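Long-range contacts in DnaJ homolog subfamily C member 3 (PDB 3IEG), which acts as a co-chaperone in the endoplasmic reticulum stress response, binding misfolded proteins through its TPR domain, stimulating the HSC70 ATPase and restraining the kinase GCN2: residues L82-L87 / C150-E155; F142-L147 / E158-C163; I294-L299 / K310-A315; E286-A291 / L317-Y322. All coordinates share one frame; numbering follows the deposited sequence.

Interaction 1 of 4, residues L82-L87 / C150-E155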
loop_
_atom_site.group_PDB
_atom_site.type_symbol
_atom_site.label_atom_id
_atom_site.label_comp_id
_atom_site.label_asym_id
_atom_site.label_seq_id
_atom_site.Cartn_x
_atom_site.Cartn_y
_atom_site.Cartn_z
ATOM N N LEU A 82 5.736 11.952 20.775
ATOM C CA LEU A 82 5.881 10.517 20.996
ATOM C C LEU A 82 5.158 9.704 19.918
ATOM O O LEU A 82 5.695 8.726 19.416
ATOM C CB LEU A 82 5.384 10.134 22.389
ATOM C CG LEU A 82 5.388 8.662 22.805
ATOM C CD1 LEU A 82 6.754 8.010 22.640
ATOM C CD2 LEU A 82 4.936 8.566 24.240
ATOM N N LYS A 83 3.941 10.117 19.561
ATOM C CA LYS A 83 3.179 9.438 18.512
ATOM C C LYS A 83 3.865 9.555 17.144
ATOM O O LYS A 83 3.788 8.654 16.316
ATOM C CB LYS A 83 1.760 9.989 18.433
ATOM C CG LYS A 83 0.794 9.472 19.504
ATOM C CD LYS A 83 -0.631 9.715 19.039
ATOM C CE LYS A 83 -1.642 9.344 20.081
ATOM N NZ LYS A 83 -3.011 9.604 19.525
ATOM N N GLN A 84 4.544 10.669 16.922
ATOM C CA GLN A 84 5.273 10.882 15.684
ATOM C C GLN A 84 6.613 10.129 15.668
ATOM O O GLN A 84 7.289 10.081 14.648
ATOM C CB GLN A 84 5.480 12.381 15.459
ATOM C CG GLN A 84 4.208 13.155 15.130
ATOM C CD GLN A 84 4.467 14.638 14.895
ATOM O OE1 GLN A 84 5.570 15.127 15.114
ATOM N NE2 GLN A 84 3.440 15.362 14.453
ATOM N N GLY A 85 6.990 9.536 16.796
ATOM C CA GLY A 85 8.269 8.836 16.930
ATOM C C GLY A 85 9.466 9.771 17.039
ATOM O O GLY A 85 10.612 9.348 16.848
ATOM N N LYS A 86 9.203 11.047 17.321
ATOM C CA LYS A 86 10.266 11.998 17.630
ATOM C C LYS A 86 10.650 11.815 19.095
ATOM O O LYS A 86 10.278 12.609 19.946
ATOM C CB LYS A 86 9.822 13.435 17.326
ATOM C CG LYS A 86 9.677 13.742 15.824
ATOM C CD LYS A 86 8.998 15.082 15.584
ATOM C CE LYS A 86 9.265 15.664 14.202
ATOM N NZ LYS A 86 8.700 14.773 13.186
ATOM N N LEU A 87 11.388 10.747 19.374
ATOM C CA LEU A 87 11.615 10.303 20.745
ATOM C C LEU A 87 12.464 11.251 21.575
ATOM O O LEU A 87 12.148 11.518 22.727
ATOM C CB LEU A 87 12.194 8.887 20.781
ATOM C CG LEU A 87 11.350 7.807 20.094
ATOM C CD1 LEU A 87 12.052 6.487 20.207
ATOM C CD2 LEU A 87 9.927 7.706 20.646
ATOM N N CYS A 150 4.189 4.528 18.279
ATOM C CA CYS A 150 4.562 5.621 17.401
ATOM C C CYS A 150 3.870 5.406 16.062
ATOM O O CYS A 150 4.493 4.982 15.071
ATOM C CB CYS A 150 6.075 5.681 17.238
ATOM S SG CYS A 150 6.982 5.742 18.788
ATOM N N VAL A 151 2.573 5.690 16.047
ATOM C CA VAL A 151 1.707 5.351 14.925
ATOM C C VAL A 151 1.849 6.317 13.749
ATOM O O VAL A 151 1.475 5.981 12.627
ATOM C CB VAL A 151 0.209 5.236 15.360
ATOM C CG1 VAL A 151 -0.023 3.988 16.232
ATOM C CG2 VAL A 151 -0.257 6.498 16.101
ATOM N N TRP A 152 2.391 7.504 13.994
ATOM C CA TRP A 152 2.570 8.488 12.932
ATOM C C TRP A 152 4.046 8.635 12.532
ATOM O O TRP A 152 4.442 9.622 11.902
ATOM C CB TRP A 152 1.969 9.845 13.328
ATOM C CG TRP A 152 0.515 9.790 13.744
ATOM C CD1 TRP A 152 -0.447 8.916 13.296
ATOM C CD2 TRP A 152 -0.134 10.652 14.676
ATOM N NE1 TRP A 152 -1.650 9.179 13.907
ATOM C CE2 TRP A 152 -1.489 10.241 14.758
ATOM C CE3 TRP A 152 0.294 11.732 15.460
ATOM C CZ2 TRP A 152 -2.413 10.870 15.593
ATOM C CZ3 TRP A 152 -0.631 12.363 16.297
ATOM C CH2 TRP A 152 -1.969 11.924 16.354
ATOM N N ASP A 153 4.848 7.644 12.907
ATOM C CA ASP A 153 6.241 7.591 12.522
ATOM C C ASP A 153 6.337 7.040 11.100
ATOM O O ASP A 153 6.281 5.826 10.877
ATOM C CB ASP A 153 7.011 6.716 13.506
ATOM C CG ASP A 153 8.521 6.794 13.324
ATOM O OD1 ASP A 153 9.007 6.957 12.182
ATOM O OD2 ASP A 153 9.234 6.674 14.336
ATOM N N ALA A 154 6.463 7.940 10.134
ATOM C CA ALA A 154 6.451 7.543 8.734
ATOM C C ALA A 154 7.690 6.744 8.354
ATOM O O ALA A 154 7.585 5.756 7.643
ATOM C CB ALA A 154 6.285 8.759 7.824
ATOM N N GLU A 155 8.857 7.157 8.838
ATOM C CA GLU A 155 10.115 6.555 8.388
ATOM C C GLU A 155 10.301 5.111 8.894
ATOM O O GLU A 155 10.844 4.266 8.177
ATOM C CB GLU A 155 11.352 7.415 8.732
ATOM C CG GLU A 155 11.129 8.931 8.989
ATOM C CD GLU A 155 10.269 9.646 7.949
ATOM O OE1 GLU A 155 10.708 9.757 6.792
ATOM O OE2 GLU A 155 9.159 10.114 8.306
HETATM O O HOH W 1 10.985 6.531 16.362
#

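Interaction 2 of 4, residues F142-L147 / E158-C163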
loop_
_atom_site.group_PDB
_atom_site.type_symbol
_atom_site.label_atom_id
_atom_site.label_comp_id
_atom_site.label_asym_id
_atom_site.label_seq_id
_atom_site.Cartn_x
_atom_site.Cartn_y
_atom_site.Cartn_z
ATOM N N PHE A 142 10.654 -5.892 16.225
ATOM C CA PHE A 142 10.858 -4.662 16.964
ATOM C C PHE A 142 10.010 -3.538 16.394
ATOM O O PHE A 142 9.408 -2.775 17.140
ATOM C CB PHE A 142 12.330 -4.268 16.972
ATOM C CG PHE A 142 13.232 -5.276 17.621
ATOM C CD1 PHE A 142 14.280 -5.844 16.910
ATOM C CD2 PHE A 142 13.061 -5.642 18.951
ATOM C CE1 PHE A 142 15.140 -6.773 17.513
ATOM C CE2 PHE A 142 13.919 -6.569 19.558
ATOM C CZ PHE A 142 14.954 -7.129 18.836
ATOM N N LEU A 143 9.939 -3.444 15.072
ATOM C CA LEU A 143 9.164 -2.374 14.451
ATOM C C LEU A 143 7.684 -2.547 14.728
ATOM O O LEU A 143 6.979 -1.573 14.944
ATOM C CB LEU A 143 9.449 -2.263 12.952
ATOM C CG LEU A 143 10.856 -1.798 12.556
ATOM C CD1 LEU A 143 11.171 -2.271 11.151
ATOM C CD2 LEU A 143 11.041 -0.293 12.662
ATOM N N ASP A 144 7.221 -3.789 14.754
ATOM C CA ASP A 144 5.836 -4.069 15.119
ATOM C C ASP A 144 5.496 -3.424 16.457
ATOM O O ASP A 144 4.498 -2.718 16.568
ATOM C CB ASP A 144 5.579 -5.575 15.188
ATOM C CG ASP A 144 5.384 -6.207 13.821
ATOM O OD1 ASP A 144 5.026 -5.499 12.845
ATOM O OD2 ASP A 144 5.585 -7.437 13.730
ATOM N N LYS A 145 6.339 -3.673 17.461
ATOM C CA LYS A 145 6.177 -3.089 18.788
ATOM C C LYS A 145 6.222 -1.564 18.758
ATOM O O LYS A 145 5.322 -0.910 19.274
ATOM C CB LYS A 145 7.225 -3.633 19.773
ATOM C CG LYS A 145 6.662 -4.513 20.906
ATOM C CD LYS A 145 6.754 -6.011 20.574
ATOM C CE LYS A 145 8.027 -6.647 21.162
ATOM N NZ LYS A 145 8.101 -8.117 20.876
ATOM N N ILE A 146 7.258 -0.998 18.152
ATOM C CA ILE A 146 7.361 0.450 18.081
ATOM C C ILE A 146 6.112 1.054 17.428
ATOM O O ILE A 146 5.490 1.958 17.993
ATOM C CB ILE A 146 8.644 0.912 17.368
ATOM C CG1 ILE A 146 9.862 0.297 18.044
ATOM C CG2 ILE A 146 8.783 2.424 17.421
ATOM C CD1 ILE A 146 11.083 0.214 17.161
ATOM N N LEU A 147 5.707 0.532 16.276
ATOM C CA LEU A 147 4.629 1.175 15.525
ATOM C C LEU A 147 3.243 1.115 16.181
ATOM O O LEU A 147 2.322 1.798 15.733
ATOM C CB LEU A 147 4.598 0.690 14.070
ATOM C CG LEU A 147 5.774 1.156 13.194
ATOM C CD1 LEU A 147 5.914 0.264 11.975
ATOM C CD2 LEU A 147 5.637 2.622 12.785
ATOM N N GLU A 158 8.259 2.980 6.753
ATOM C CA GLU A 158 8.954 2.697 5.512
ATOM C C GLU A 158 10.085 1.699 5.714
ATOM O O GLU A 158 10.328 0.887 4.834
ATOM C CB GLU A 158 9.469 3.981 4.868
ATOM C CG GLU A 158 8.354 4.906 4.385
ATOM C CD GLU A 158 8.877 6.173 3.728
ATOM O OE1 GLU A 158 9.859 6.752 4.232
ATOM O OE2 GLU A 158 8.311 6.592 2.698
ATOM N N LEU A 159 10.758 1.754 6.865
ATOM C CA LEU A 159 11.802 0.793 7.193
ATOM C C LEU A 159 11.260 -0.627 7.332
ATOM O O LEU A 159 11.892 -1.575 6.873
ATOM C CB LEU A 159 12.554 1.191 8.462
ATOM C CG LEU A 159 13.712 0.253 8.871
ATOM C CD1 LEU A 159 14.920 0.439 7.967
ATOM C CD2 LEU A 159 14.106 0.473 10.311
ATOM N N ARG A 160 10.095 -0.772 7.949
ATOM C CA ARG A 160 9.422 -2.064 8.014
ATOM C C ARG A 160 9.058 -2.557 6.613
ATOM O O ARG A 160 9.123 -3.753 6.337
ATOM C CB ARG A 160 8.166 -1.990 8.885
ATOM C CG ARG A 160 7.634 -3.349 9.314
ATOM C CD ARG A 160 6.129 -3.384 9.239
ATOM N NE ARG A 160 5.483 -3.352 10.539
ATOM C CZ ARG A 160 4.286 -2.829 10.782
ATOM N NH1 ARG A 160 3.583 -2.244 9.822
ATOM N NH2 ARG A 160 3.802 -2.866 12.013
ATOM N N ALA A 161 8.677 -1.634 5.735
ATOM C CA ALA A 161 8.373 -1.983 4.361
ATOM C C ALA A 161 9.611 -2.563 3.665
ATOM O O ALA A 161 9.522 -3.598 2.998
ATOM C CB ALA A 161 7.826 -0.778 3.607
ATOM N N GLU A 162 10.762 -1.915 3.852
ATOM C CA GLU A 162 12.028 -2.430 3.356
ATOM C C GLU A 162 12.216 -3.860 3.829
ATOM O O GLU A 162 12.669 -4.715 3.067
ATOM C CB GLU A 162 13.200 -1.607 3.878
ATOM C CG GLU A 162 13.731 -0.510 2.980
ATOM C CD GLU A 162 13.769 -0.894 1.510
ATOM O OE1 GLU A 162 14.612 -1.729 1.084
ATOM O OE2 GLU A 162 12.938 -0.335 0.777
ATOM N N CYS A 163 11.878 -4.130 5.088
ATOM C CA CYS A 163 12.058 -5.481 5.611
ATOM C C CYS A 163 11.215 -6.443 4.809
ATOM O O CYS A 163 11.667 -7.517 4.429
ATOM C CB CYS A 163 11.675 -5.565 7.084
ATOM S SG CYS A 163 12.847 -4.782 8.144
#

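Interaction 3 of 4, residues I294-L299 / K310-A315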
loop_
_atom_site.group_PDB
_atom_site.type_symbol
_atom_site.label_atom_id
_atom_site.label_comp_id
_atom_site.label_asym_id
_atom_site.label_seq_id
_atom_site.Cartn_x
_atom_site.Cartn_y
_atom_site.Cartn_z
ATOM N N ILE A 294 2.991 -25.404 -26.246
ATOM C CA ILE A 294 3.224 -24.281 -25.339
ATOM C C ILE A 294 2.281 -24.247 -24.149
ATOM O O ILE A 294 2.653 -23.734 -23.109
ATOM C CB ILE A 294 3.321 -22.899 -26.064
ATOM C CG1 ILE A 294 1.997 -22.141 -26.032
ATOM C CG2 ILE A 294 3.893 -23.066 -27.484
ATOM C CD1 ILE A 294 0.989 -22.607 -27.055
ATOM N N CYS A 295 1.081 -24.799 -24.282
ATOM C CA CYS A 295 0.227 -24.947 -23.108
ATOM C C CYS A 295 0.891 -25.901 -22.117
ATOM O O CYS A 295 0.768 -25.720 -20.902
ATOM C CB CYS A 295 -1.191 -25.408 -23.460
ATOM S SG CYS A 295 -2.137 -24.278 -24.527
ATOM N N SER A 296 1.614 -26.893 -22.642
ATOM C CA SER A 296 2.430 -27.782 -21.810
ATOM C C SER A 296 3.545 -27.030 -21.097
ATOM O O SER A 296 3.773 -27.243 -19.911
ATOM C CB SER A 296 3.021 -28.914 -22.635
ATOM O OG SER A 296 1.996 -29.762 -23.101
ATOM N N GLU A 297 4.235 -26.149 -21.818
ATOM C CA GLU A 297 5.285 -25.330 -21.212
ATOM C C GLU A 297 4.743 -24.555 -20.030
ATOM O O GLU A 297 5.278 -24.652 -18.935
ATOM C CB GLU A 297 5.880 -24.354 -22.215
ATOM C CG GLU A 297 6.639 -25.003 -23.336
ATOM C CD GLU A 297 7.173 -23.982 -24.296
ATOM O OE1 GLU A 297 7.393 -22.826 -23.856
ATOM O OE2 GLU A 297 7.367 -24.331 -25.486
ATOM N N VAL A 298 3.673 -23.797 -20.257
ATOM C CA VAL A 298 3.010 -23.056 -19.190
ATOM C C VAL A 298 2.720 -24.001 -18.024
ATOM O O VAL A 298 3.011 -23.673 -16.875
ATOM C CB VAL A 298 1.715 -22.347 -19.688
ATOM C CG1 VAL A 298 1.060 -21.550 -18.574
ATOM C CG2 VAL A 298 2.026 -21.416 -20.835
ATOM N N LEU A 299 2.191 -25.184 -18.334
ATOM C CA LEU A 299 1.814 -26.159 -17.315
ATOM C C LEU A 299 3.001 -26.793 -16.599
ATOM O O LEU A 299 2.884 -27.213 -15.450
ATOM C CB LEU A 299 0.902 -27.232 -17.903
ATOM C CG LEU A 299 -0.559 -26.809 -18.021
ATOM C CD1 LEU A 299 -1.295 -27.688 -19.007
ATOM C CD2 LEU A 299 -1.241 -26.835 -16.671
ATOM N N LYS A 310 -7.748 -26.006 -19.748
ATOM C CA LYS A 310 -8.921 -25.939 -20.619
ATOM C C LYS A 310 -8.521 -25.780 -22.077
ATOM O O LYS A 310 -9.091 -26.429 -22.959
ATOM C CB LYS A 310 -9.838 -24.777 -20.215
ATOM C CG LYS A 310 -10.678 -25.015 -18.952
ATOM C CD LYS A 310 -11.170 -23.703 -18.316
ATOM C CE LYS A 310 -12.125 -22.941 -19.230
ATOM N NZ LYS A 310 -12.531 -21.657 -18.605
ATOM N N ASP A 311 -7.538 -24.916 -22.324
ATOM C CA ASP A 311 -7.109 -24.630 -23.685
ATOM C C ASP A 311 -6.349 -25.804 -24.303
ATOM O O ASP A 311 -6.546 -26.109 -25.490
ATOM C CB ASP A 311 -6.326 -23.314 -23.764
ATOM C CG ASP A 311 -7.216 -22.099 -23.564
ATOM O OD1 ASP A 311 -8.429 -22.213 -23.784
ATOM O OD2 ASP A 311 -6.715 -21.026 -23.184
ATOM N N ARG A 312 -5.510 -26.468 -23.504
ATOM C CA ARG A 312 -4.866 -27.702 -23.962
ATOM C C ARG A 312 -5.913 -28.787 -24.223
ATOM O O ARG A 312 -5.857 -29.467 -25.250
ATOM C CB ARG A 312 -3.793 -28.212 -22.997
ATOM C CG ARG A 312 -2.953 -29.320 -23.622
ATOM C CD ARG A 312 -1.699 -29.627 -22.854
ATOM N NE ARG A 312 -2.016 -30.336 -21.623
ATOM C CZ ARG A 312 -1.118 -30.793 -20.757
ATOM N NH1 ARG A 312 0.184 -30.614 -20.970
ATOM N NH2 ARG A 312 -1.535 -31.422 -19.669
ATOM N N ALA A 313 -6.870 -28.930 -23.307
ATOM C CA ALA A 313 -7.996 -29.819 -23.521
ATOM C C ALA A 313 -8.629 -29.535 -24.882
ATOM O O ALA A 313 -8.641 -30.402 -25.749
ATOM C CB ALA A 313 -9.018 -29.673 -22.405
ATOM N N GLU A 314 -9.125 -28.318 -25.084
ATOM C CA GLU A 314 -9.732 -27.968 -26.364
ATOM C C GLU A 314 -8.861 -28.363 -27.566
ATOM O O GLU A 314 -9.382 -28.775 -28.602
ATOM C CB GLU A 314 -10.111 -26.486 -26.416
ATOM C CG GLU A 314 -11.547 -26.190 -25.963
ATOM C CD GLU A 314 -11.925 -24.702 -26.082
ATOM O OE1 GLU A 314 -11.645 -24.092 -27.150
ATOM O OE2 GLU A 314 -12.508 -24.146 -25.111
ATOM N N ALA A 315 -7.543 -28.265 -27.419
ATOM C CA ALA A 315 -6.629 -28.639 -28.497
ATOM C C ALA A 315 -6.536 -30.154 -28.694
ATOM O O ALA A 315 -6.367 -30.617 -29.820
ATOM C CB ALA A 315 -5.263 -28.050 -28.265
#

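Interaction 4 of 4, residues E286-A291 / L317-Y322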
loop_
_atom_site.group_PDB
_atom_site.type_symbol
_atom_site.label_atom_id
_atom_site.label_comp_id
_atom_site.label_asym_id
_atom_site.label_seq_id
_atom_site.Cartn_x
_atom_site.Cartn_y
_atom_site.Cartn_z
ATOM N N GLU A 286 -7.696 -22.690 -33.526
ATOM C CA GLU A 286 -7.672 -24.101 -33.895
ATOM C C GLU A 286 -6.373 -24.521 -34.583
ATOM O O GLU A 286 -6.386 -24.995 -35.720
ATOM C CB GLU A 286 -8.891 -24.457 -34.740
ATOM C CG GLU A 286 -10.191 -24.419 -33.958
ATOM C CD GLU A 286 -11.416 -24.675 -34.827
ATOM O OE1 GLU A 286 -11.322 -24.540 -36.072
ATOM O OE2 GLU A 286 -12.479 -24.999 -34.254
ATOM N N LYS A 287 -5.258 -24.329 -33.879
ATOM C CA LYS A 287 -3.948 -24.788 -34.330
ATOM C C LYS A 287 -3.322 -25.718 -33.278
ATOM O O LYS A 287 -2.398 -25.339 -32.563
ATOM C CB LYS A 287 -3.060 -23.593 -34.701
ATOM C CG LYS A 287 -3.490 -22.971 -36.026
ATOM C CD LYS A 287 -2.741 -21.700 -36.395
ATOM C CE LYS A 287 -3.064 -21.314 -37.851
ATOM N NZ LYS A 287 -2.796 -19.880 -38.176
ATOM N N PRO A 288 -3.831 -26.958 -33.200
ATOM C CA PRO A 288 -3.632 -27.870 -32.074
ATOM C C PRO A 288 -2.195 -28.262 -31.757
ATOM O O PRO A 288 -1.844 -28.315 -30.586
ATOM C CB PRO A 288 -4.436 -29.104 -32.479
ATOM C CG PRO A 288 -4.539 -29.026 -33.957
ATOM C CD PRO A 288 -4.658 -27.573 -34.253
ATOM N N VAL A 289 -1.374 -28.542 -32.769
ATOM C CA VAL A 289 0.015 -28.971 -32.534
ATOM C C VAL A 289 0.770 -27.948 -31.694
ATOM O O VAL A 289 1.361 -28.299 -30.673
ATOM C CB VAL A 289 0.800 -29.257 -33.855
ATOM C CG1 VAL A 289 2.235 -29.712 -33.552
ATOM C CG2 VAL A 289 0.080 -30.306 -34.711
ATOM N N GLU A 290 0.736 -26.685 -32.123
ATOM C CA GLU A 290 1.411 -25.598 -31.409
ATOM C C GLU A 290 0.755 -25.358 -30.058
ATOM O O GLU A 290 1.436 -25.106 -29.070
ATOM C CB GLU A 290 1.430 -24.300 -32.227
ATOM C CG GLU A 290 2.082 -24.406 -33.612
ATOM C CD GLU A 290 1.080 -24.781 -34.711
ATOM O OE1 GLU A 290 0.579 -25.938 -34.718
ATOM O OE2 GLU A 290 0.793 -23.913 -35.572
ATOM N N ALA A 291 -0.567 -25.461 -30.020
ATOM C CA ALA A 291 -1.314 -25.289 -28.790
ATOM C C ALA A 291 -0.828 -26.226 -27.693
ATOM O O ALA A 291 -0.536 -25.769 -26.586
ATOM C CB ALA A 291 -2.800 -25.472 -29.034
ATOM N N LEU A 317 -8.952 -32.305 -28.339
ATOM C CA LEU A 317 -10.181 -32.704 -29.018
ATOM C C LEU A 317 -10.111 -32.571 -30.544
ATOM O O LEU A 317 -10.650 -33.415 -31.266
ATOM C CB LEU A 317 -11.375 -31.900 -28.482
ATOM C CG LEU A 317 -11.833 -32.119 -27.038
ATOM C CD1 LEU A 317 -12.892 -31.089 -26.659
ATOM C CD2 LEU A 317 -12.367 -33.531 -26.843
ATOM N N ILE A 318 -9.475 -31.509 -31.037
ATOM C CA ILE A 318 -9.246 -31.390 -32.474
ATOM C C ILE A 318 -8.403 -32.588 -32.901
ATOM O O ILE A 318 -8.722 -33.269 -33.871
ATOM C CB ILE A 318 -8.600 -30.035 -32.868
ATOM C CG1 ILE A 318 -9.470 -28.877 -32.351
ATOM C CG2 ILE A 318 -8.411 -29.939 -34.394
ATOM C CD1 ILE A 318 -8.819 -27.493 -32.405
ATOM N N GLU A 319 -7.369 -32.877 -32.123
ATOM C CA GLU A 319 -6.507 -34.034 -32.350
ATOM C C GLU A 319 -7.165 -35.378 -32.034
ATOM O O GLU A 319 -6.506 -36.420 -32.087
ATOM C CB GLU A 319 -5.236 -33.901 -31.520
ATOM C CG GLU A 319 -4.362 -32.742 -31.894
ATOM C CD GLU A 319 -3.768 -32.894 -33.267
ATOM O OE1 GLU A 319 -4.439 -32.503 -34.249
ATOM O OE2 GLU A 319 -2.625 -33.395 -33.360
ATOM N N GLU A 320 -8.451 -35.357 -31.695
ATOM C CA GLU A 320 -9.210 -36.579 -31.394
ATOM C C GLU A 320 -8.614 -37.418 -30.263
ATOM O O GLU A 320 -8.945 -38.590 -30.104
ATOM C CB GLU A 320 -9.458 -37.418 -32.665
ATOM C CG GLU A 320 -10.703 -36.967 -33.447
ATOM C CD GLU A 320 -10.713 -37.385 -34.918
ATOM O OE1 GLU A 320 -9.850 -38.186 -35.347
ATOM O OE2 GLU A 320 -11.605 -36.898 -35.652
HETATM N N MSE A 321 -7.742 -36.798 -29.477
HETATM C CA MSE A 321 -7.143 -37.437 -28.318
HETATM C C MSE A 321 -8.028 -37.201 -27.109
HETATM O O MSE A 321 -7.705 -36.414 -26.226
HETATM C CB MSE A 321 -5.742 -36.887 -28.086
HETATM C CG MSE A 321 -4.849 -37.004 -29.302
HETATM SE SE MSE A 321 -3.184 -36.030 -29.053
HETATM C CE MSE A 321 -2.235 -36.491 -30.730
ATOM N N TYR A 322 -9.152 -37.904 -27.090
ATOM C CA TYR A 322 -10.205 -37.697 -26.104
ATOM C C TYR A 322 -9.768 -37.990 -24.664
ATOM O O TYR A 322 -10.131 -37.257 -23.742
ATOM C CB TYR A 322 -11.445 -38.515 -26.487
ATOM C CG TYR A 322 -11.983 -38.207 -27.880
ATOM C CD1 TYR A 322 -11.883 -39.139 -28.916
ATOM C CD2 TYR A 322 -12.590 -36.978 -28.160
ATOM C CE1 TYR A 322 -12.376 -38.850 -30.199
ATOM C CE2 TYR A 322 -13.082 -36.677 -29.435
ATOM C CZ TYR A 322 -12.974 -37.613 -30.450
ATOM O OH TYR A 322 -13.467 -37.307 -31.704
#

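Interaction 1 of 4, residues L82-L87 / C150-E155
Backbone bonding joins the two segments first: Trp152 N donates to Lys83 O over 2.9 Å, with 155° at the hydrogen. That carbonyl, near the end of helix 71-84, also receives the CA-H of Cys150, while Gln84 O takes the CA-H of Asp153. The second kind of contact is CH-pi. Lys83 lays its aliphatic chain over one face of the Trp152 indole, its CD 3.9 Å from the centroid of the six-membered ring; because the chain runs extended beyond CG, NZ is carried on past the ring's outer rim. Gln84 CG meets the same ring at its edge. Apolar packing follows around Cys150, whose SG lies 3.8 Å from Gly85 CA and 4.0 Å from Leu87 CD2. Gly85, with positive phi, closes the helix in a Schellman motif and lets Asp153 OD2 come within 3.5 Å of its CA. One water bridges the polar groups, donating to both Gly85 O and Asp153 OD2, while Asp153 OD1 N-caps helix 154-166 at Leu156 N. Thus the end of a TPR 3 helix meets the turn between TPR 4 and TPR 5, with Met120 of the long helix 104-132 against Leu87 and Cys150, and helix 53-66 beside Gln84 and Trp152.

Interaction 2 of 4, residues F142-L147 / E158-C163
Arg160 reaches across from helix 154-166 to helix 136-149, and its side chain illustrates how one long residue can serve both the apolar and the polar part of a helix pair. The two local axes run nearly antiparallel, at 155°, with a closest approach of 10.3 Å. At the root, Arg160 CB packs 3.8 Å from Leu143 CD1, and CG touches that same methyl. The other methyl, Leu143 CD2, turns to Leu159 CD2 at 3.9 Å, extending the apolar layer. The arginine leaves with CG anti to the backbone N (chi1 -164°), and the bends at chi2 and chi3 turn the guanidinium toward Asp144 and Leu147. NE then comes 3.2 Å from Asp144 OD1, and NH2 lies 3.0 Å from that oxygen; both hydrogen bonds are weak, with strongly bent angles, and belong to one salt bridge. CZ lies beneath Leu147 CD1, which sits 3.7 Å above the centre of the guanidinium plane. NH1 forms a second salt bridge with Asp176 of helix 170-181. A cation paired with two aspartates and covered on one face by a leucine methyl suggests that charge pairing, probably more than bond directionality, ties helix 154-166 to both neighbouring helices.

Interaction 3 of 4, residues I294-L299 / K310-A315
This is an antiparallel helix-helix contact within the TPR superhelix, between helix 288-301 of TPR 8 and helix 306-318, which opens TPR 9. Over these short segments the axes approach to 9.7 Å and run at 152° to one another, the usual way in which consecutive helices of a helical repeat pack against each other. The interface is small and is built mainly around Arg312. Near its backbone the contact is apolar: Cys295 CB meets Arg312 CB at 3.9 Å, and Cys295 SG lies 4.4 Å from Asp311 CB. Cys295 is itself tied by a disulfide to Cys279, so the same residue that packs against helix 306-318 is covalently joined to helix 268-284. Asp311 adds a polar link to the same helix, its OD2 hydrogen-bonded to His280.

Farther out, Arg312 leaves the helix with CG anti to the backbone N, stays extended through chi2 and turns at chi3 (73°), bringing the guanidinium alongside helix 288-301. Leu299 CD1 lies over the centre of one face, 3.6 Å from CZ. Each guanidinium nitrogen has a polar partner, and NE forms a salt bridge with Asp328, which links the group onward to helix 322-333. The Ser296 hydroxyl is also hydrogen-bonded to Ile292 O, one turn back, which should steady its orientation. Across the contact, Arg312 NH1 donates to Ser296 OG at 2.9 Å and 148°, the oxygen lying close to the guanidinium plane.

Interaction 4 of 4, residues E286-A291 / L317-Y322
Pro288 and Ile318 make the apolar part of this surface contact, with Pro288 CG 4.0 Å from the Ile318 CG2 branch. The longer branch of the isoleucine goes elsewhere: its CD1 methyl reaches the aliphatic part of Glu286, 3.7 Å from Glu286 CG, the two side chains crossing at about a right angle. Glu319 bends at chi2 (-66°) and curls against the proline ring, so that Glu319 CG lies 3.7 Å from Pro288 CB and Glu319 OE1 comes 3.5 Å from Pro288 CG. The carboxylate therefore meets carbon here, and the segments are held together by van der Waals packing.

Helix ends set these groups in place. Glu286, with positive phi, is the C-prime residue of the Schellman motif that ends helix 268-284; Lys287 is then the N-cap of helix 288-301, and Pro288 fills that helix's first position. In the partner segment, Ile318 and Glu319 lie at the C-terminal end of helix 306-318, just before Glu320, the positive-phi residue of a second Schellman motif. Behind the proline, Ala291 packs on Phe282 and Ala315. Such side-by-side stacking of equivalent helix-turn-helix hairpins is what a TPR array consists of; here the turn inside TPR 8 abuts the one inside TPR 9.

How the interactions relate
The four contacts form two neighbouring pairs along one elongated TPR superhelix. Interactions 1 and 2 have centres 12 Å apart and share helix 154-166; they touch where Asp153 O lies 3.8 Å from Leu147 CD2, so the turn lies directly against the helix pair it connects. Interactions 3 and 4 use the same two helices, with centres 10 Å apart, and the former is nested within the loop closed by the latter; Ala315 O lies 3.6 Å from Pro288 CB. Between the pairs lie about 43 Å, centre to centre, from interaction 2 to interaction 3. None falls in the first two repeats, whose hydrophobic groove binds misfolded proteins.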